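Local atomic coordinates of putative L-alanine-DL-glutamate epimerase (PDB entry 3GO2), a protein that probably acts as a magnesium-dependent racemase or epimerase of the mandelate racemase/muconate lactonizing enzyme family, though its substrate is not established. Residues Thr128-His133 / Phe137-Thr142; Arg157-Ile162 / Thr344-Leu349; Ile166-His169 / Leu174-Trp177. One frame throughout, in Å; residues are numbered along the deposited sequence.

Contact 1 (Thr128-His133 / Phe137-Thr142); sequences TWRINH and FGPPVT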
loop_
_atom_site.group_PDB
_atom_site.type_symbol
_atom_site.label_atom_id
_atom_site.label_comp_id
_atom_site.label_asym_id
_atom_site.label_seq_id
_atom_site.Cartn_x
_atom_site.Cartn_y
_atom_site.Cartn_z
ATOM N N THR A 128 13.440 -30.604 26.777
ATOM C CA THR A 128 13.825 -31.142 25.489
ATOM C C THR A 128 15.116 -31.970 25.469
ATOM O O THR A 128 15.137 -33.062 24.898
ATOM C CB THR A 128 13.919 -29.984 24.494
ATOM O OG1 THR A 128 12.717 -29.226 24.560
ATOM C CG2 THR A 128 14.204 -30.449 23.090
ATOM N N TRP A 129 16.178 -31.445 26.083
ATOM C CA TRP A 129 17.452 -32.140 26.179
ATOM C C TRP A 129 17.361 -33.441 26.982
ATOM O O TRP A 129 17.938 -34.430 26.583
ATOM C CB TRP A 129 18.514 -31.220 26.781
ATOM C CG TRP A 129 19.236 -30.289 25.828
ATOM C CD1 TRP A 129 20.273 -29.459 26.158
ATOM C CD2 TRP A 129 18.997 -30.080 24.423
ATOM N NE1 TRP A 129 20.685 -28.750 25.060
ATOM C CE2 TRP A 129 19.919 -29.108 23.987
ATOM C CE3 TRP A 129 18.077 -30.593 23.507
ATOM C CZ2 TRP A 129 19.955 -28.636 22.670
ATOM C CZ3 TRP A 129 18.128 -30.147 22.199
ATOM C CH2 TRP A 129 19.058 -29.172 21.792
ATOM N N ARG A 130 16.632 -33.439 28.092
ATOM C CA ARG A 130 16.465 -34.670 28.876
ATOM C C ARG A 130 15.605 -35.705 28.180
ATOM O O ARG A 130 15.713 -36.893 28.450
ATOM C CB ARG A 130 15.903 -34.361 30.270
ATOM C CG ARG A 130 16.879 -33.585 31.128
ATOM C CD ARG A 130 16.288 -33.109 32.434
ATOM N NE ARG A 130 17.196 -32.204 33.119
ATOM C CZ ARG A 130 17.111 -31.865 34.401
ATOM N NH1 ARG A 130 16.136 -32.355 35.166
ATOM N NH2 ARG A 130 17.997 -31.041 34.915
ATOM N N ILE A 131 14.727 -35.273 27.286
ATOM C CA ILE A 131 13.915 -36.209 26.528
ATOM C C ILE A 131 14.671 -36.744 25.316
ATOM O O ILE A 131 14.661 -37.958 25.037
ATOM C CB ILE A 131 12.609 -35.550 26.027
ATOM C CG1 ILE A 131 11.711 -35.125 27.199
ATOM C CG2 ILE A 131 11.871 -36.473 25.041
ATOM C CD1 ILE A 131 10.568 -34.231 26.763
ATOM N N ASN A 132 15.318 -35.836 24.576
ATOM C CA ASN A 132 15.939 -36.174 23.296
ATOM C C ASN A 132 17.350 -36.747 23.407
ATOM O O ASN A 132 17.737 -37.587 22.575
ATOM C CB ASN A 132 15.983 -34.945 22.374
ATOM C CG ASN A 132 14.619 -34.508 21.889
ATOM O OD1 ASN A 132 13.612 -35.189 22.074
ATOM N ND2 ASN A 132 14.588 -33.370 21.215
ATOM N N HIS A 133 18.107 -36.307 24.418
ATOM C CA HIS A 133 19.504 -36.722 24.573
ATOM C C HIS A 133 19.821 -37.205 25.994
ATOM O O HIS A 133 20.760 -36.725 26.630
ATOM C CB HIS A 133 20.416 -35.565 24.130
ATOM C CG HIS A 133 20.081 -35.035 22.776
ATOM N ND1 HIS A 133 20.270 -35.771 21.626
ATOM C CD2 HIS A 133 19.565 -33.848 22.381
ATOM C CE1 HIS A 133 19.868 -35.068 20.584
ATOM N NE2 HIS A 133 19.438 -33.896 21.012
ATOM N N PHE A 137 22.293 -35.797 28.995
ATOM C CA PHE A 137 21.648 -34.904 29.939
ATOM C C PHE A 137 20.599 -35.673 30.702
ATOM O O PHE A 137 19.598 -36.119 30.133
ATOM C CB PHE A 137 20.958 -33.759 29.196
ATOM C CG PHE A 137 21.817 -33.112 28.150
ATOM C CD1 PHE A 137 22.907 -32.326 28.517
ATOM C CD2 PHE A 137 21.555 -33.295 26.823
ATOM C CE1 PHE A 137 23.696 -31.725 27.580
ATOM C CE2 PHE A 137 22.354 -32.679 25.856
ATOM C CZ PHE A 137 23.426 -31.894 26.254
ATOM N N GLY A 138 20.828 -35.807 31.995
ATOM C CA GLY A 138 19.912 -36.504 32.850
ATOM C C GLY A 138 19.426 -35.596 33.948
ATOM O O GLY A 138 19.927 -34.478 34.095
ATOM N N PRO A 139 18.454 -36.075 34.744
ATOM C CA PRO A 139 17.874 -37.407 34.586
ATOM C C PRO A 139 16.985 -37.483 33.354
ATOM O O PRO A 139 16.327 -36.485 33.031
ATOM C CB PRO A 139 17.018 -37.568 35.842
ATOM C CG PRO A 139 16.685 -36.200 36.240
ATOM C CD PRO A 139 17.849 -35.350 35.867
ATOM N N PRO A 140 16.943 -38.658 32.687
ATOM C CA PRO A 140 16.101 -38.847 31.511
ATOM C C PRO A 140 14.656 -38.507 31.826
ATOM O O PRO A 140 14.189 -38.767 32.936
ATOM C CB PRO A 140 16.236 -40.344 31.193
ATOM C CG PRO A 140 17.538 -40.760 31.846
ATOM C CD PRO A 140 17.621 -39.910 33.086
ATOM N N VAL A 141 13.971 -37.903 30.856
ATOM C CA VAL A 141 12.543 -37.644 30.949
ATOM C C VAL A 141 11.852 -38.522 29.902
ATOM O O VAL A 141 12.209 -38.479 28.719
ATOM C CB VAL A 141 12.235 -36.153 30.737
ATOM C CG1 VAL A 141 10.738 -35.923 30.569
ATOM C CG2 VAL A 141 12.805 -35.328 31.918
ATOM N N THR A 142 10.902 -39.348 30.350
ATOM C CA THR A 142 10.234 -40.336 29.497
ATOM C C THR A 142 8.712 -40.288 29.590
ATOM O O THR A 142 8.034 -41.057 28.908
ATOM C CB THR A 142 10.671 -41.774 29.870
ATOM O OG1 THR A 142 10.278 -42.012 31.222
ATOM C CG2 THR A 142 12.165 -41.951 29.739
HETATM O O HOH W 1 13.461 -39.802 26.611
#
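Trp129 and Phe137 meet as an offset stack: the five-membered ring of the indole and the phenyl ring have centroids 4.6 Å apart and planes at 13°. CE2 of Phe137 lies over the indole, and CD1 of Trp129 sits over the phenyl face, offset toward its rim. The two nearly parallel rings thus pack flat against each other, and CB of His133 closes in beside them at 3.7 Å from CD2 of Phe137. The Trp129 ring also stacks on His125, a residue seen to bind 2-oxoglutarate in a structure of this protein, so the stack with Phe137 probably backs the wall of the ligand pocket. Its NE1 makes a weak hydrogen bond to Asp345.

Backbone bonds fix the returning chain. Phe137 N donates to His133 O (3.0 Å), and Val141 N to Arg130 O (3.1 Å). Water 1 donates to both Ile131 O and Val141 O.

Aliphatic contacts follow. CG1 of Ile131 touches CG1 of Val141 at 3.6 Å, and the other valine branch, CG2, lies against CB of Arg130. The arginine, extended from CG to NE, runs alongside Pro139; the peptide bond before Pro139 is cis, and Pro139 CD and Gly138 O lie over one face of the guanidinium. Its charge is met by Asp347 and Glu153.

Helix 128-132 thus lies between this loop and strand 161-168, where Phe167 meets Thr128 and Ile131, while Val141 leans on Val147 and Thr150 of helix 144-156.

Contact 2 (Arg157-Ile162 / Thr344-Leu349); sequences RQFRAI and TDIDRL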
loop_
_atom_site.group_PDB
_atom_site.type_symbol
_atom_site.label_atom_id
_atom_site.label_comp_id
_atom_site.label_asym_id
_atom_site.label_seq_id
_atom_site.Cartn_x
_atom_site.Cartn_y
_atom_site.Cartn_z
ATOM N N ARG A 157 15.454 -24.157 41.450
ATOM C CA ARG A 157 16.778 -23.609 41.162
ATOM C C ARG A 157 16.750 -22.099 40.828
ATOM O O ARG A 157 17.788 -21.511 40.485
ATOM C CB ARG A 157 17.454 -24.431 40.052
ATOM C CG ARG A 157 17.871 -25.848 40.485
ATOM C CD ARG A 157 18.379 -26.745 39.326
ATOM N NE ARG A 157 19.651 -26.300 38.769
ATOM C CZ ARG A 157 20.307 -26.920 37.784
ATOM N NH1 ARG A 157 19.829 -28.020 37.233
ATOM N NH2 ARG A 157 21.463 -26.432 37.344
ATOM N N GLN A 158 15.570 -21.475 40.970
ATOM C CA GLN A 158 15.368 -20.035 40.889
ATOM C C GLN A 158 15.409 -19.497 39.451
ATOM O O GLN A 158 15.621 -18.311 39.243
ATOM C CB GLN A 158 16.396 -19.280 41.743
ATOM C CG GLN A 158 16.478 -19.788 43.182
ATOM C CD GLN A 158 15.168 -19.649 43.888
ATOM O OE1 GLN A 158 14.494 -20.647 44.167
ATOM N NE2 GLN A 158 14.771 -18.412 44.174
ATOM N N PHE A 159 15.216 -20.373 38.468
ATOM C CA PHE A 159 15.089 -19.895 37.076
ATOM C C PHE A 159 13.704 -19.352 36.916
ATOM O O PHE A 159 12.765 -19.848 37.559
ATOM C CB PHE A 159 15.463 -20.985 36.077
ATOM C CG PHE A 159 16.925 -21.263 36.082
ATOM C CD1 PHE A 159 17.451 -22.295 36.854
ATOM C CD2 PHE A 159 17.802 -20.402 35.437
ATOM C CE1 PHE A 159 18.830 -22.506 36.910
ATOM C CE2 PHE A 159 19.177 -20.612 35.485
ATOM C CZ PHE A 159 19.688 -21.645 36.224
ATOM N N ARG A 160 13.601 -18.270 36.149
ATOM C CA ARG A 160 12.374 -17.498 36.057
ATOM C C ARG A 160 11.574 -17.828 34.812
ATOM O O ARG A 160 10.440 -17.346 34.675
ATOM C CB ARG A 160 12.701 -16.021 36.012
ATOM C CG ARG A 160 13.498 -15.521 37.214
ATOM C CD ARG A 160 14.082 -14.168 36.930
ATOM N NE ARG A 160 14.908 -13.703 38.045
ATOM C CZ ARG A 160 15.440 -12.485 38.135
ATOM N NH1 ARG A 160 15.255 -11.574 37.171
ATOM N NH2 ARG A 160 16.171 -12.180 39.202
ATOM N N ALA A 161 12.185 -18.590 33.907
ATOM C CA ALA A 161 11.572 -18.952 32.618
ATOM C C ALA A 161 12.210 -20.204 32.043
ATOM O O ALA A 161 13.397 -20.450 32.250
ATOM C CB ALA A 161 11.670 -17.802 31.636
ATOM N N ILE A 162 11.408 -21.009 31.347
ATOM C CA ILE A 162 11.872 -22.218 30.674
ATOM C C ILE A 162 11.266 -22.277 29.276
ATOM O O ILE A 162 10.179 -21.736 29.066
ATOM C CB ILE A 162 11.471 -23.522 31.460
ATOM C CG1 ILE A 162 9.965 -23.630 31.630
ATOM C CG2 ILE A 162 12.158 -23.540 32.825
ATOM C CD1 ILE A 162 9.527 -24.863 32.440
ATOM N N THR A 344 19.708 -19.751 27.483
ATOM C CA THR A 344 20.881 -20.570 27.798
ATOM C C THR A 344 20.419 -21.993 28.090
ATOM O O THR A 344 19.294 -22.189 28.534
ATOM C CB THR A 344 21.693 -19.978 28.981
ATOM O OG1 THR A 344 23.004 -20.524 28.982
ATOM C CG2 THR A 344 21.012 -20.256 30.323
ATOM N N ASP A 345 21.281 -22.965 27.843
ATOM C CA ASP A 345 20.996 -24.359 28.229
ATOM C C ASP A 345 21.614 -24.568 29.590
ATOM O O ASP A 345 22.814 -24.327 29.803
ATOM C CB ASP A 345 21.586 -25.342 27.212
ATOM C CG ASP A 345 20.802 -25.382 25.909
ATOM O OD1 ASP A 345 19.573 -25.137 25.922
ATOM O OD2 ASP A 345 21.403 -25.710 24.861
ATOM N N ILE A 346 20.801 -25.015 30.533
ATOM C CA ILE A 346 21.288 -25.279 31.880
ATOM C C ILE A 346 21.749 -26.745 32.001
ATOM O O ILE A 346 22.601 -27.061 32.849
ATOM C CB ILE A 346 20.213 -24.866 32.924
ATOM C CG1 ILE A 346 20.059 -23.336 32.968
ATOM C CG2 ILE A 346 20.545 -25.393 34.306
ATOM C CD1 ILE A 346 21.351 -22.549 33.238
ATOM N N ASP A 347 21.204 -27.618 31.154
ATOM C CA ASP A 347 21.688 -28.999 31.018
ATOM C C ASP A 347 23.025 -28.978 30.274
ATOM O O ASP A 347 23.099 -28.523 29.119
ATOM C CB ASP A 347 20.686 -29.880 30.281
ATOM C CG ASP A 347 19.338 -29.974 30.992
ATOM O OD1 ASP A 347 19.287 -30.603 32.076
ATOM O OD2 ASP A 347 18.343 -29.410 30.454
ATOM N N ARG A 348 24.079 -29.467 30.943
ATOM C CA ARG A 348 25.421 -29.454 30.362
ATOM C C ARG A 348 25.993 -30.855 30.277
ATOM O O ARG A 348 25.678 -31.741 31.085
ATOM C CB ARG A 348 26.398 -28.581 31.156
ATOM C CG ARG A 348 25.956 -27.155 31.503
ATOM C CD ARG A 348 25.410 -26.381 30.321
ATOM N NE ARG A 348 26.374 -26.203 29.247
ATOM C CZ ARG A 348 26.169 -25.395 28.201
ATOM N NH1 ARG A 348 27.070 -25.271 27.248
ATOM N NH2 ARG A 348 25.045 -24.695 28.107
ATOM N N LEU A 349 26.852 -31.039 29.294
ATOM C CA LEU A 349 27.632 -32.260 29.166
ATOM C C LEU A 349 28.545 -32.470 30.374
ATOM O O LEU A 349 29.060 -31.529 30.975
ATOM C CB LEU A 349 28.518 -32.191 27.931
ATOM C CG LEU A 349 27.833 -31.998 26.584
ATOM C CD1 LEU A 349 28.869 -31.725 25.499
ATOM C CD2 LEU A 349 26.978 -33.183 26.204
HETATM O O HOH W 2 20.925 -29.653 34.993
#
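Ile346 lays CG1 and CD1 over the ring of Phe159 and CG2 over the guanidinium of Arg157, and so carries the whole direct contact. The two segments belong to the barrel domain of the enolase superfamily: 157-162 is the turn from helix 144-156 into strand 161-168. The other segment, 344-349, leaves the end of strand 342-344 as a loop. A Schellman motif ends the helix, with Gln158 at positive phi as its C-prime residue and Phe159 N bonded back to Ala154 O, and the chain then turns toward the strand with the phenyl ring directed at the loop.

Phe159 and Ile346 approach from opposite directions. CG1 of Ile346 stands over the phenyl face, 4.1 Å from the centroid and 29° off the ring normal, as a CH-pi contact, and CD1 continues past it to touch CZ of Phe159 at 3.5 Å. Two torsions set this: with chi1 at -70°, CG1 is anti to the carbonyl carbon, and chi2 of -55° folds CD1 along the ring. A beta-branched isoleucine can serve two partners because its two branches diverge at CB; CG2 lies over one face of the Arg157 guanidinium, 3.3 Å from NH2.

Arg157 suits this solvent-facing place because its planar end packs by its face while NH1 bonds in the plane of the group, to water 2. NH1 also forms a salt bridge with Glu153 of helix 144-156. Trp123 of strand 118-123 touches both Arg157 and Ile346. Asp347 has Arg130 and, through a hydrogen bond, Trp123 as partners. The bond from Arg157 NH1 to water 2 measures 3.0 Å, and that water makes a weak bond of 3.5 Å to Asp347 OD1.

Contact 3 (Ile166-His169 / Leu174-Trp177); sequences IFIH and LHAW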
loop_
_atom_site.group_PDB
_atom_site.type_symbol
_atom_site.label_atom_id
_atom_site.label_comp_id
_atom_site.label_asym_id
_atom_site.label_seq_id
_atom_site.Cartn_x
_atom_site.Cartn_y
_atom_site.Cartn_z
ATOM N N ILE A 166 7.937 -29.343 20.874
ATOM C CA ILE A 166 6.725 -30.134 20.631
ATOM C C ILE A 166 7.013 -31.620 20.871
ATOM O O ILE A 166 7.925 -32.193 20.247
ATOM C CB ILE A 166 6.183 -29.971 19.193
ATOM C CG1 ILE A 166 6.146 -28.496 18.773
ATOM C CG2 ILE A 166 4.765 -30.625 19.068
ATOM C CD1 ILE A 166 5.832 -28.288 17.289
ATOM N N PHE A 167 6.201 -32.227 21.749
ATOM C CA PHE A 167 6.370 -33.616 22.138
ATOM C C PHE A 167 5.085 -34.406 22.077
ATOM O O PHE A 167 4.023 -33.923 22.480
ATOM C CB PHE A 167 6.976 -33.724 23.541
ATOM C CG PHE A 167 8.383 -33.291 23.580
ATOM C CD1 PHE A 167 9.385 -34.154 23.161
ATOM C CD2 PHE A 167 8.719 -31.994 23.929
ATOM C CE1 PHE A 167 10.684 -33.722 23.139
ATOM C CE2 PHE A 167 10.036 -31.585 23.897
ATOM C CZ PHE A 167 10.993 -32.461 23.503
ATOM N N ILE A 168 5.242 -35.635 21.575
ATOM C CA ILE A 168 4.170 -36.606 21.466
ATOM C C ILE A 168 4.327 -37.648 22.579
ATOM O O ILE A 168 5.320 -38.408 22.611
ATOM C CB ILE A 168 4.208 -37.334 20.120
ATOM C CG1 ILE A 168 4.273 -36.333 18.954
ATOM C CG2 ILE A 168 2.995 -38.334 20.023
ATOM C CD1 ILE A 168 3.145 -35.307 18.922
ATOM N N HIS A 169 3.330 -37.676 23.451
ATOM C CA HIS A 169 3.328 -38.482 24.685
ATOM C C HIS A 169 2.441 -39.723 24.597
ATOM O O HIS A 169 2.690 -40.708 25.296
ATOM C CB HIS A 169 2.839 -37.639 25.872
ATOM C CG HIS A 169 3.850 -36.661 26.392
ATOM N ND1 HIS A 169 4.757 -36.982 27.378
ATOM C CD2 HIS A 169 4.095 -35.372 26.060
ATOM C CE1 HIS A 169 5.517 -35.924 27.633
ATOM N NE2 HIS A 169 5.133 -34.934 26.844
ATOM N N LEU A 174 7.762 -41.558 24.487
ATOM C CA LEU A 174 7.846 -40.114 24.302
ATOM C C LEU A 174 8.866 -39.722 23.241
ATOM O O LEU A 174 10.023 -40.149 23.269
ATOM C CB LEU A 174 8.207 -39.461 25.631
ATOM C CG LEU A 174 8.472 -37.955 25.685
ATOM C CD1 LEU A 174 7.257 -37.178 25.174
ATOM C CD2 LEU A 174 8.766 -37.599 27.102
ATOM N N HIS A 175 8.451 -38.861 22.318
ATOM C CA HIS A 175 9.337 -38.470 21.227
ATOM C C HIS A 175 8.969 -37.087 20.707
ATOM O O HIS A 175 7.841 -36.630 20.869
ATOM C CB HIS A 175 9.270 -39.488 20.087
ATOM C CG HIS A 175 7.886 -39.748 19.578
ATOM N ND1 HIS A 175 7.408 -39.218 18.396
ATOM C CD2 HIS A 175 6.889 -40.513 20.074
ATOM C CE1 HIS A 175 6.167 -39.633 18.203
ATOM N NE2 HIS A 175 5.825 -40.408 19.216
ATOM N N ALA A 176 9.964 -36.431 20.132
ATOM C CA ALA A 176 9.816 -35.066 19.646
ATOM C C ALA A 176 9.098 -35.097 18.328
ATOM O O ALA A 176 9.148 -36.084 17.601
ATOM C CB ALA A 176 11.165 -34.389 19.495
ATOM N N TRP A 177 8.432 -33.998 18.039
ATOM C CA TRP A 177 7.717 -33.780 16.797
ATOM C C TRP A 177 8.438 -32.634 16.105
ATOM O O TRP A 177 8.271 -31.466 16.491
ATOM C CB TRP A 177 6.249 -33.428 17.066
ATOM C CG TRP A 177 5.417 -33.214 15.796
ATOM C CD1 TRP A 177 4.947 -32.006 15.291
ATOM C CD2 TRP A 177 4.983 -34.217 14.888
ATOM N NE1 TRP A 177 4.257 -32.234 14.139
ATOM C CE2 TRP A 177 4.261 -33.568 13.860
ATOM C CE3 TRP A 177 5.165 -35.594 14.817
ATOM C CZ2 TRP A 177 3.702 -34.257 12.788
ATOM C CZ3 TRP A 177 4.598 -36.289 13.751
ATOM C CH2 TRP A 177 3.876 -35.611 12.748
HETATM O O HOH W 3 9.543 -29.777 18.351
#
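Leu174 sets a methyl, CD1, over the centre of the His169 ring, 3.3 Å from the centroid and 13° off the normal, a close CH-pi contact. On the sheet face of Ile168 and His175, CB of the isoleucine lies over the imidazole face, 3.8 Å from its centroid. With chi1 at 54°, the His175 ring is folded back between its own N and carbonyl carbon, which brings it across the neighbouring strand. Phe167 and Ala176 share the other face, CE1 of Phe167 meeting CB of Ala176 at 3.7 Å; the small alanine lets the phenyl ring lie close.

The antiparallel hairpin places these two pairs. Ile168 and His175 are hydrogen-bonded, with Ile168 N to His175 O at 2.9 Å and His175 N to Ile168 O at 3.2 Å; Phe167 with Ala176 is the non-hydrogen-bonded pair. Trp177 N adds a bond to Ile166 O, and water 3 joins Ile166 N to Trp177 O.

His169 NE2 is held by His202. The hairpin adjoins Asn165 and Arg178, seen to bind fumarate, and Arg178 also 2-oxoglutarate, in structures of this protein. Strand 175-176 edges the barrel sheet beside strand 161-168; Phe167 packs on helix 128-132, while Ile166 and Trp177 face helix 193-210.

In the fold
Contacts 1 and 3 each close a short local loop and bury similar areas, whereas contact 2 joins parts 182 residues apart through three side chains and one water. None is wholly core: each mixes buried residues with more exposed ones. Their chemistry follows their place, with ring stacking and backbone bonds to a loop in contact 1, isoleucine against a ring and a guanidinium in contact 2, and strand pairing with CH-pi contacts on imidazoles in contact 3. Contacts 2 and 3 use opposite ends of strand 161-168. Contact 1 links to both, through the Arg130-Asp347 salt bridge to contact 2 and the packing of Ile131 and Asn132 on Phe167 of contact 3.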